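Local coordinates for protein Rd1NTF2_05_I64F_A80G_T94P_D101K_L106W (Synthetic construct, PDB 6W3F) that is a de novo designed NTF2-like protein, probably made to present a pocket of chosen shape rather than to carry out a natural function, at residues Asp28-Asn33 with Trp107-Met112; Gly81-Val86 with Val94-Val99. One frame throughout, in Å; residues are numbered along the deposited sequence.

Interaction 1 of 2, residues Asp28-Asn33 with Trp107-Met112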
ATOM      1  N   ASP A  28     -10.270   5.056  -2.595  1.00 36.64           N
ATOM      2  CA  ASP A  28     -10.463   4.737  -4.002  1.00 38.83           C
ATOM      3  C   ASP A  28      -9.502   3.672  -4.497  1.00 35.00           C
ATOM      4  O   ASP A  28      -9.759   3.055  -5.532  1.00 36.61           O
ATOM      5  CB  ASP A  28     -10.288   6.016  -4.830  1.00 50.94           C
ATOM      6  CG  ASP A  28     -10.408   5.773  -6.330  1.00 65.20           C
ATOM      7  OD1 ASP A  28     -11.552   5.716  -6.842  1.00 70.30           O
ATOM      8  OD2 ASP A  28      -9.355   5.650  -7.002  1.00 69.94           O
ATOM      9  N   GLN A  29      -8.396   3.456  -3.796  1.00 40.59           N
ATOM     10  CA  GLN A  29      -7.422   2.470  -4.220  1.00 37.83           C
ATOM     11  C   GLN A  29      -7.695   1.090  -3.659  1.00 35.78           C
ATOM     12  O   GLN A  29      -6.994   0.146  -4.040  1.00 37.77           O
ATOM     13  CB  GLN A  29      -6.032   2.953  -3.799  1.00 34.83           C
ATOM     14  CG  GLN A  29      -5.626   4.287  -4.373  1.00 32.00           C
ATOM     15  CD  GLN A  29      -5.615   4.312  -5.886  1.00 41.47           C
ATOM     16  OE1 GLN A  29      -5.212   3.345  -6.528  1.00 51.78           O
ATOM     17  NE2 GLN A  29      -6.076   5.410  -6.468  1.00 50.94           N
ATOM     18  N   MET A  30      -8.695   0.955  -2.783  1.00 34.77           N
ATOM     19  CA  MET A  30      -8.919  -0.263  -2.021  1.00 30.90           C
ATOM     20  C   MET A  30     -10.098  -1.079  -2.520  1.00 33.57           C
ATOM     21  O   MET A  30     -11.135  -0.527  -2.907  1.00 34.96           O
ATOM     22  CB  MET A  30      -9.155   0.097  -0.553  1.00 34.18           C
ATOM     23  CG  MET A  30      -7.880   0.613   0.126  1.00 35.21           C
ATOM     24  SD  MET A  30      -8.263   1.238   1.705  1.00 38.79           S
ATOM     25  CE  MET A  30      -6.590   1.347   2.381  1.00 53.81           C
ATOM     26  N   ASP A  31      -9.952  -2.401  -2.467  1.00 30.81           N
ATOM     27  CA  ASP A  31     -11.102  -3.284  -2.610  1.00 32.53           C
ATOM     28  C   ASP A  31     -12.109  -2.962  -1.504  1.00 31.94           C
ATOM     29  O   ASP A  31     -11.715  -2.541  -0.408  1.00 30.00           O
ATOM     30  CB  ASP A  31     -10.669  -4.744  -2.511  1.00 28.31           C
ATOM     31  CG  ASP A  31     -11.751  -5.709  -2.931  1.00 30.95           C
ATOM     32  OD1 ASP A  31     -11.823  -6.019  -4.130  1.00 34.57           O
ATOM     33  OD2 ASP A  31     -12.500  -6.212  -2.071  1.00 33.37           O
ATOM     34  N   PRO A  32     -13.421  -3.132  -1.759  1.00 30.83           N
ATOM     35  CA  PRO A  32     -14.383  -2.895  -0.671  1.00 34.18           C
ATOM     36  C   PRO A  32     -14.131  -3.774   0.533  1.00 30.37           C
ATOM     37  O   PRO A  32     -14.367  -3.344   1.672  1.00 33.21           O
ATOM     38  CB  PRO A  32     -15.763  -3.192  -1.320  1.00 34.32           C
ATOM     39  CG  PRO A  32     -15.569  -2.992  -2.757  1.00 39.92           C
ATOM     40  CD  PRO A  32     -14.106  -3.360  -3.053  1.00 30.66           C
ATOM     41  N   ASN A  33     -13.652  -4.999   0.329  1.00 31.59           N
ATOM     42  CA  ASN A  33     -13.348  -5.907   1.428  1.00 26.81           C
ATOM     43  C   ASN A  33     -11.848  -6.026   1.692  1.00 28.78           C
ATOM     44  O   ASN A  33     -11.397  -7.082   2.132  1.00 26.81           O
ATOM     45  CB  ASN A  33     -13.942  -7.279   1.136  1.00 27.51           C
ATOM     46  CG  ASN A  33     -15.448  -7.294   1.317  1.00 29.41           C
ATOM     47  OD1 ASN A  33     -15.953  -6.766   2.281  1.00 30.39           O
ATOM     48  ND2 ASN A  33     -16.157  -7.861   0.365  1.00 29.59           N
ATOM     49  N   TRP A 107      -6.259  -1.216 -10.576  1.00 46.01           N
ATOM     50  CA  TRP A 107      -5.726  -2.063  -9.528  1.00 37.50           C
ATOM     51  C   TRP A 107      -6.280  -1.624  -8.187  1.00 36.55           C
ATOM     52  O   TRP A 107      -6.266  -0.431  -7.852  1.00 38.55           O
ATOM     53  CB  TRP A 107      -4.213  -1.981  -9.530  1.00 37.92           C
ATOM     54  CG  TRP A 107      -3.571  -2.595 -10.719  1.00 31.99           C
ATOM     55  CD1 TRP A 107      -3.119  -1.945 -11.830  1.00 34.93           C
ATOM     56  CD2 TRP A 107      -3.323  -3.982 -10.931  1.00 33.97           C
ATOM     57  NE1 TRP A 107      -2.584  -2.847 -12.721  1.00 34.97           N
ATOM     58  CE2 TRP A 107      -2.685  -4.104 -12.186  1.00 33.88           C
ATOM     59  CE3 TRP A 107      -3.566  -5.136 -10.180  1.00 35.92           C
ATOM     60  CZ2 TRP A 107      -2.298  -5.336 -12.709  1.00 34.70           C
ATOM     61  CZ3 TRP A 107      -3.161  -6.355 -10.688  1.00 34.46           C
ATOM     62  CH2 TRP A 107      -2.538  -6.446 -11.949  1.00 33.58           C
ATOM     63  N   LEU A 108      -6.764  -2.593  -7.420  1.00 31.48           N
ATOM     64  CA  LEU A 108      -7.305  -2.350  -6.090  1.00 32.30           C
ATOM     65  C   LEU A 108      -6.583  -3.232  -5.081  1.00 31.24           C
ATOM     66  O   LEU A 108      -6.266  -4.390  -5.367  1.00 30.34           O
ATOM     67  CB  LEU A 108      -8.798  -2.639  -6.046  1.00 37.70           C
ATOM     68  CG  LEU A 108      -9.715  -1.721  -6.873  1.00 37.21           C
ATOM     69  CD1 LEU A 108     -11.085  -2.343  -6.806  1.00 38.67           C
ATOM     70  CD2 LEU A 108      -9.704  -0.305  -6.355  1.00 36.93           C
ATOM     71  N   ILE A 109      -6.331  -2.690  -3.894  1.00 30.56           N
ATOM     72  CA  ILE A 109      -5.624  -3.431  -2.862  1.00 29.92           C
ATOM     73  C   ILE A 109      -6.589  -4.396  -2.200  1.00 33.00           C
ATOM     74  O   ILE A 109      -7.617  -3.967  -1.646  1.00 35.27           O
ATOM     75  CB  ILE A 109      -5.016  -2.494  -1.814  1.00 32.53           C
ATOM     76  CG1 ILE A 109      -4.228  -1.360  -2.474  1.00 31.46           C
ATOM     77  CG2 ILE A 109      -4.106  -3.280  -0.877  1.00 31.61           C
ATOM     78  CD1 ILE A 109      -3.955  -0.207  -1.510  1.00 31.73           C
ATOM     79  N   GLU A 110      -6.274  -5.696  -2.276  1.00 29.98           N
ATOM     80  CA  GLU A 110      -7.080  -6.698  -1.587  1.00 31.03           C
ATOM     81  C   GLU A 110      -6.564  -6.990  -0.184  1.00 33.27           C
ATOM     82  O   GLU A 110      -7.351  -7.205   0.745  1.00 32.97           O
ATOM     83  CB  GLU A 110      -7.113  -8.030  -2.348  1.00 30.72           C
ATOM     84  CG  GLU A 110      -7.878  -8.093  -3.585  1.00 35.33           C
ATOM     85  CD  GLU A 110      -7.953  -9.512  -4.120  1.00 38.64           C
ATOM     86  OE1 GLU A 110      -7.404 -10.434  -3.470  1.00 44.08           O
ATOM     87  OE2 GLU A 110      -8.554  -9.703  -5.183  1.00 50.30           O
ATOM     88  N   ARG A 111      -5.233  -7.060  -0.024  1.00 30.36           N
ATOM     89  CA  ARG A 111      -4.652  -7.388   1.257  1.00 30.92           C
ATOM     90  C   ARG A 111      -3.360  -6.602   1.443  1.00 30.19           C
ATOM     91  O   ARG A 111      -2.624  -6.339   0.485  1.00 29.10           O
ATOM     92  CB  ARG A 111      -4.347  -8.887   1.393  1.00 33.22           C
ATOM     93  CG  ARG A 111      -5.551  -9.806   1.399  1.00 40.83           C
ATOM     94  N   MET A 112      -3.100  -6.237   2.682  1.00 34.01           N
ATOM     95  CA  MET A 112      -1.867  -5.552   3.044  1.00 35.58           C
ATOM     96  C   MET A 112      -1.424  -6.101   4.383  1.00 36.80           C
ATOM     97  O   MET A 112      -2.235  -6.215   5.308  1.00 40.83           O
ATOM     98  CB  MET A 112      -2.103  -4.043   3.134  1.00 43.66           C
ATOM     99  CG  MET A 112      -0.878  -3.237   3.425  1.00 55.26           C
ATOM    100  SD  MET A 112      -1.376  -1.521   3.741  1.00 66.32           S
ATOM    101  CE  MET A 112      -2.510  -1.291   2.362  1.00 47.60           C
TER
HETATM  102  O   HOH W   1      -6.265   2.231  -8.434  1.00 41.20           O
HETATM  103  O   HOH W   2      -4.341   0.249  -5.949  1.00 42.81           O

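Interaction 2 of 2, residues Gly81-Val86 with Val94-Val99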
ATOM      1  N   GLY A  81       8.215  -6.347   0.054  1.00 32.48           N
ATOM      2  CA  GLY A  81       9.320  -5.425   0.055  1.00 31.97           C
ATOM      3  C   GLY A  81       9.521  -4.833   1.423  1.00 33.36           C
ATOM      4  O   GLY A  81       8.917  -5.263   2.410  1.00 34.85           O
ATOM      5  N   GLU A  82      10.401  -3.847   1.468  1.00 30.57           N
ATOM      6  CA  GLU A  82      10.754  -3.175   2.701  1.00 30.93           C
ATOM      7  C   GLU A  82      10.247  -1.742   2.640  1.00 30.86           C
ATOM      8  O   GLU A  82      10.571  -1.002   1.706  1.00 29.85           O
ATOM      9  CB  GLU A  82      12.260  -3.224   2.916  1.00 39.07           C
ATOM     10  CG  GLU A  82      12.700  -2.502   4.139  1.00 45.75           C
ATOM     11  CD  GLU A  82      14.092  -2.941   4.544  1.00 47.11           C
ATOM     12  OE1 GLU A  82      14.234  -4.052   5.111  1.00 45.56           O
ATOM     13  OE2 GLU A  82      15.027  -2.181   4.251  1.00 43.06           O
ATOM     14  N   VAL A  83       9.473  -1.363   3.637  1.00 32.87           N
ATOM     15  CA  VAL A  83       9.100   0.024   3.834  1.00 32.80           C
ATOM     16  C   VAL A  83      10.178   0.669   4.685  1.00 33.01           C
ATOM     17  O   VAL A  83      10.547   0.140   5.735  1.00 34.30           O
ATOM     18  CB  VAL A  83       7.725   0.143   4.500  1.00 34.45           C
ATOM     19  CG1 VAL A  83       7.415   1.621   4.808  1.00 39.91           C
ATOM     20  CG2 VAL A  83       6.672  -0.455   3.598  1.00 36.53           C
ATOM     21  N   ARG A  84      10.675   1.809   4.238  1.00 34.37           N
ATOM     22  CA  ARG A  84      11.563   2.626   5.051  1.00 42.55           C
ATOM     23  C   ARG A  84      10.794   3.842   5.539  1.00 41.55           C
ATOM     24  O   ARG A  84      10.359   4.658   4.723  1.00 39.25           O
ATOM     25  CB  ARG A  84      12.804   3.070   4.283  1.00 62.08           C
ATOM     26  CG  ARG A  84      13.644   4.063   5.083  1.00 62.37           C
ATOM     27  CD  ARG A  84      15.040   4.217   4.497  1.00 61.86           C
ATOM     28  NE  ARG A  84      15.007   4.836   3.175  1.00 61.01           N
ATOM     29  CZ  ARG A  84      16.091   5.078   2.442  1.00 60.57           C
ATOM     30  NH1 ARG A  84      17.287   4.743   2.901  1.00 60.86           N
ATOM     31  NH2 ARG A  84      15.975   5.645   1.247  1.00 59.96           N
ATOM     32  N   ILE A  85      10.654   3.963   6.858  1.00 37.09           N
ATOM     33  CA  ILE A  85      10.001   5.089   7.504  1.00 40.14           C
ATOM     34  C   ILE A  85      11.048   5.920   8.232  1.00 43.13           C
ATOM     35  O   ILE A  85      11.897   5.374   8.933  1.00 42.18           O
ATOM     36  CB  ILE A  85       8.944   4.610   8.521  1.00 34.27           C
ATOM     37  CG1 ILE A  85       7.881   3.762   7.830  1.00 38.37           C
ATOM     38  CG2 ILE A  85       8.341   5.810   9.223  1.00 42.68           C
ATOM     39  CD1 ILE A  85       6.984   4.542   6.904  1.00 40.56           C
ATOM     40  N   VAL A  86      10.953   7.236   8.115  1.00 39.05           N
ATOM     41  CA  VAL A  86      11.792   8.146   8.893  1.00 39.81           C
ATOM     42  C   VAL A  86      10.889   8.992   9.782  1.00 45.07           C
ATOM     43  O   VAL A  86       9.906   9.572   9.303  1.00 43.64           O
ATOM     44  CB  VAL A  86      12.668   9.025   7.979  1.00 35.21           C
ATOM     45  CG1 VAL A  86      13.426  10.070   8.770  1.00 45.95           C
ATOM     46  CG2 VAL A  86      13.624   8.143   7.210  1.00 34.60           C
ATOM     47  N   VAL A  94      10.641  -2.000   7.763  1.00 33.93           N
ATOM     48  CA  VAL A  94       9.594  -2.940   8.156  1.00 33.37           C
ATOM     49  C   VAL A  94       9.110  -3.680   6.916  1.00 32.43           C
ATOM     50  O   VAL A  94       8.827  -3.033   5.897  1.00 32.88           O
ATOM     51  CB  VAL A  94       8.410  -2.211   8.814  1.00 34.39           C
ATOM     52  CG1 VAL A  94       7.324  -3.210   9.210  1.00 36.11           C
ATOM     53  CG2 VAL A  94       8.859  -1.399  10.013  1.00 40.49           C
ATOM     54  N   PRO A  95       8.989  -5.004   6.963  1.00 28.87           N
ATOM     55  CA  PRO A  95       8.494  -5.741   5.789  1.00 28.66           C
ATOM     56  C   PRO A  95       7.050  -5.366   5.467  1.00 28.24           C
ATOM     57  O   PRO A  95       6.246  -5.112   6.357  1.00 28.36           O
ATOM     58  CB  PRO A  95       8.607  -7.209   6.207  1.00 33.41           C
ATOM     59  CG  PRO A  95       8.708  -7.189   7.707  1.00 33.90           C
ATOM     60  CD  PRO A  95       9.338  -5.890   8.092  1.00 32.94           C
ATOM     61  N   LEU A  96       6.742  -5.328   4.174  1.00 28.61           N
ATOM     62  CA  LEU A  96       5.375  -5.074   3.710  1.00 28.40           C
ATOM     63  C   LEU A  96       5.071  -6.034   2.570  1.00 28.70           C
ATOM     64  O   LEU A  96       5.907  -6.219   1.681  1.00 30.15           O
ATOM     65  CB  LEU A  96       5.211  -3.619   3.256  1.00 28.27           C
ATOM     66  CG  LEU A  96       3.901  -3.278   2.525  1.00 29.15           C
ATOM     67  CD1 LEU A  96       2.793  -3.405   3.541  1.00 28.63           C
ATOM     68  CD2 LEU A  96       3.950  -1.912   1.927  1.00 32.58           C
ATOM     69  N   GLU A  97       3.895  -6.651   2.613  1.00 27.55           N
ATOM     70  CA  GLU A  97       3.378  -7.463   1.525  1.00 27.59           C
ATOM     71  C   GLU A  97       2.010  -6.886   1.130  1.00 27.57           C
ATOM     72  O   GLU A  97       1.212  -6.530   1.999  1.00 27.89           O
ATOM     73  CB  GLU A  97       3.215  -8.913   1.921  1.00 28.21           C
ATOM     74  CG  GLU A  97       2.709  -9.777   0.739  1.00 38.35           C
ATOM     75  CD  GLU A  97       2.366 -11.223   1.111  1.00 48.19           C
ATOM     76  OE1 GLU A  97       1.670 -11.448   2.133  1.00 49.99           O
ATOM     77  OE2 GLU A  97       2.784 -12.133   0.359  1.00 51.32           O
ATOM     78  N   MET A  98       1.769  -6.764  -0.163  1.00 28.61           N
ATOM     79  CA  MET A  98       0.482  -6.260  -0.660  1.00 28.96           C
ATOM     80  C   MET A  98       0.021  -7.131  -1.814  1.00 30.75           C
ATOM     81  O   MET A  98       0.833  -7.634  -2.600  1.00 30.83           O
ATOM     82  CB  MET A  98       0.604  -4.815  -1.115  1.00 28.18           C
ATOM     83  CG  MET A  98       0.895  -3.844   0.009  1.00 28.97           C
ATOM     84  SD  MET A  98       0.840  -2.158  -0.557  1.00 43.35           S
ATOM     85  CE  MET A  98       2.165  -2.135  -1.746  1.00 46.19           C
ATOM     86  N   VAL A  99      -1.289  -7.340  -1.892  1.00 28.17           N
ATOM     87  CA  VAL A  99      -1.903  -8.104  -2.963  1.00 28.41           C
ATOM     88  C   VAL A  99      -2.916  -7.191  -3.650  1.00 28.69           C
ATOM     89  O   VAL A  99      -3.723  -6.545  -2.977  1.00 29.20           O
ATOM     90  CB  VAL A  99      -2.583  -9.375  -2.423  1.00 31.72           C
ATOM     91  CG1 VAL A  99      -3.188 -10.207  -3.551  1.00 31.52           C
ATOM     92  CG2 VAL A  99      -1.587 -10.200  -1.622  1.00 34.43           C
TER

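Interaction 1 of 2, residues Asp28-Asn33 with Trp107-Met112
Leu108 and Ile109 meet the backbone of 28-31, with a single parallel beta bridge between Met30 and Ile109. Gln29 O takes the Ile109 N-H in its carbonyl plane (2.9 Å), and Leu108 CA adds a CH···O contact to Gln29 O at 3.2 Å. The strand is tied on by a second bond, Asp31 N to Ile109 O at 2.9 Å, whose donor stands 36° above the carbonyl plane. Leu108 lays its CD2 methyl against Asp28 O, 3.5 Å away, so an apolar branch closes over peptide oxygens where 28-33 enters the bridge. On the other face, Ile109 CG1 lies 3.5 Å from Gln29 O, while its CD1 packs on Met30 CG at 4.3 Å.

Asp31 sets its CB 3.3 Å from Ile109 O. With CG anti to the backbone N (chi1 -168°), its OD2 accepts Asn33 N, two residues on, at 2.9 Å on the anti side of the carboxylate, forming an Asx turn where the chain rounds its corner. Glu110 brings a second carboxylate nearby, which could modestly raise the proton affinity of either acid.

Behind the bridge, Met30 packs on Leu53 of helix 46-56 and Ile109 on Leu14 of helix 6-20. Beyond it, Glu110 and Arg111 form a classic beta bulge opposite Val99 of strand 90-103.

Interaction 2 of 2, residues Gly81-Val86 with Val94-Val99
The hairpin of strands 76-87 and 90-103, part of the curved sheet of the NTF2-like fold, is joined here by three successive antiparallel pairs. Two are hydrogen-bonded. Gly81 N donates to Leu96 O at 2.8 Å, and Gly81 O receives Leu96 N at the same length; Val83 and Val94 exchange an equivalent pair of bonds, Val83 N to Val94 O and Val94 N to Val83 O, both 2.9 Å. Between them, Glu82 and Pro95 form a non-hydrogen-bonded pair, where the missing N-H of Pro95 costs no bond to strand 76-87. Pro95 CA also makes a CH···O contact of 3.4 Å with Gly81 O. The acid of Glu82, on the same face as Pro95, has a long, weak ion pair with Arg93.

On the face shared by Val83, Val94 and Leu96, the main apolar contact is diagonal. Val83 CG1 is anti to the backbone N (chi1 175°), which leaves CG2 to reach across the strands and meet both Leu96 CB and Leu96 CD2 at 3.5 Å. Phe65 touches Val83 and Leu96 from strand 62-73.

The two segments run at 127° to each other, a strong twist, and direct side-chain contact fades past Val83 and Leu96. Four short, nearly straight backbone hydrogen bonds hold the pairing, and the closest apolar contact, Val83 CG2 on Leu96, adds packing on one face of the sheet.

Both interactions reach the same mixed sheet: interaction 1 sets the short strand 30-31 against its strand 106-114 after an excursion of 74 residues, whereas interaction 2 joins the hairpin strands 76-87 and 90-103 and is nested within the loop that interaction 1 closes. Their centres lie about 17 Å apart, on opposite sides of the chain's centre. Strand 90-103 runs beside 106-114, and Met112 packs on Leu96 and Met98. Met30 and Ile109 are the buried part of interaction 1, Gly81 and Val83 of interaction 2, while Asp28 and Pro95 lie exposed. Interaction 1 relies on two backbone bonds and an Asx turn; interaction 2 on four backbone bonds and a tighter apolar contact.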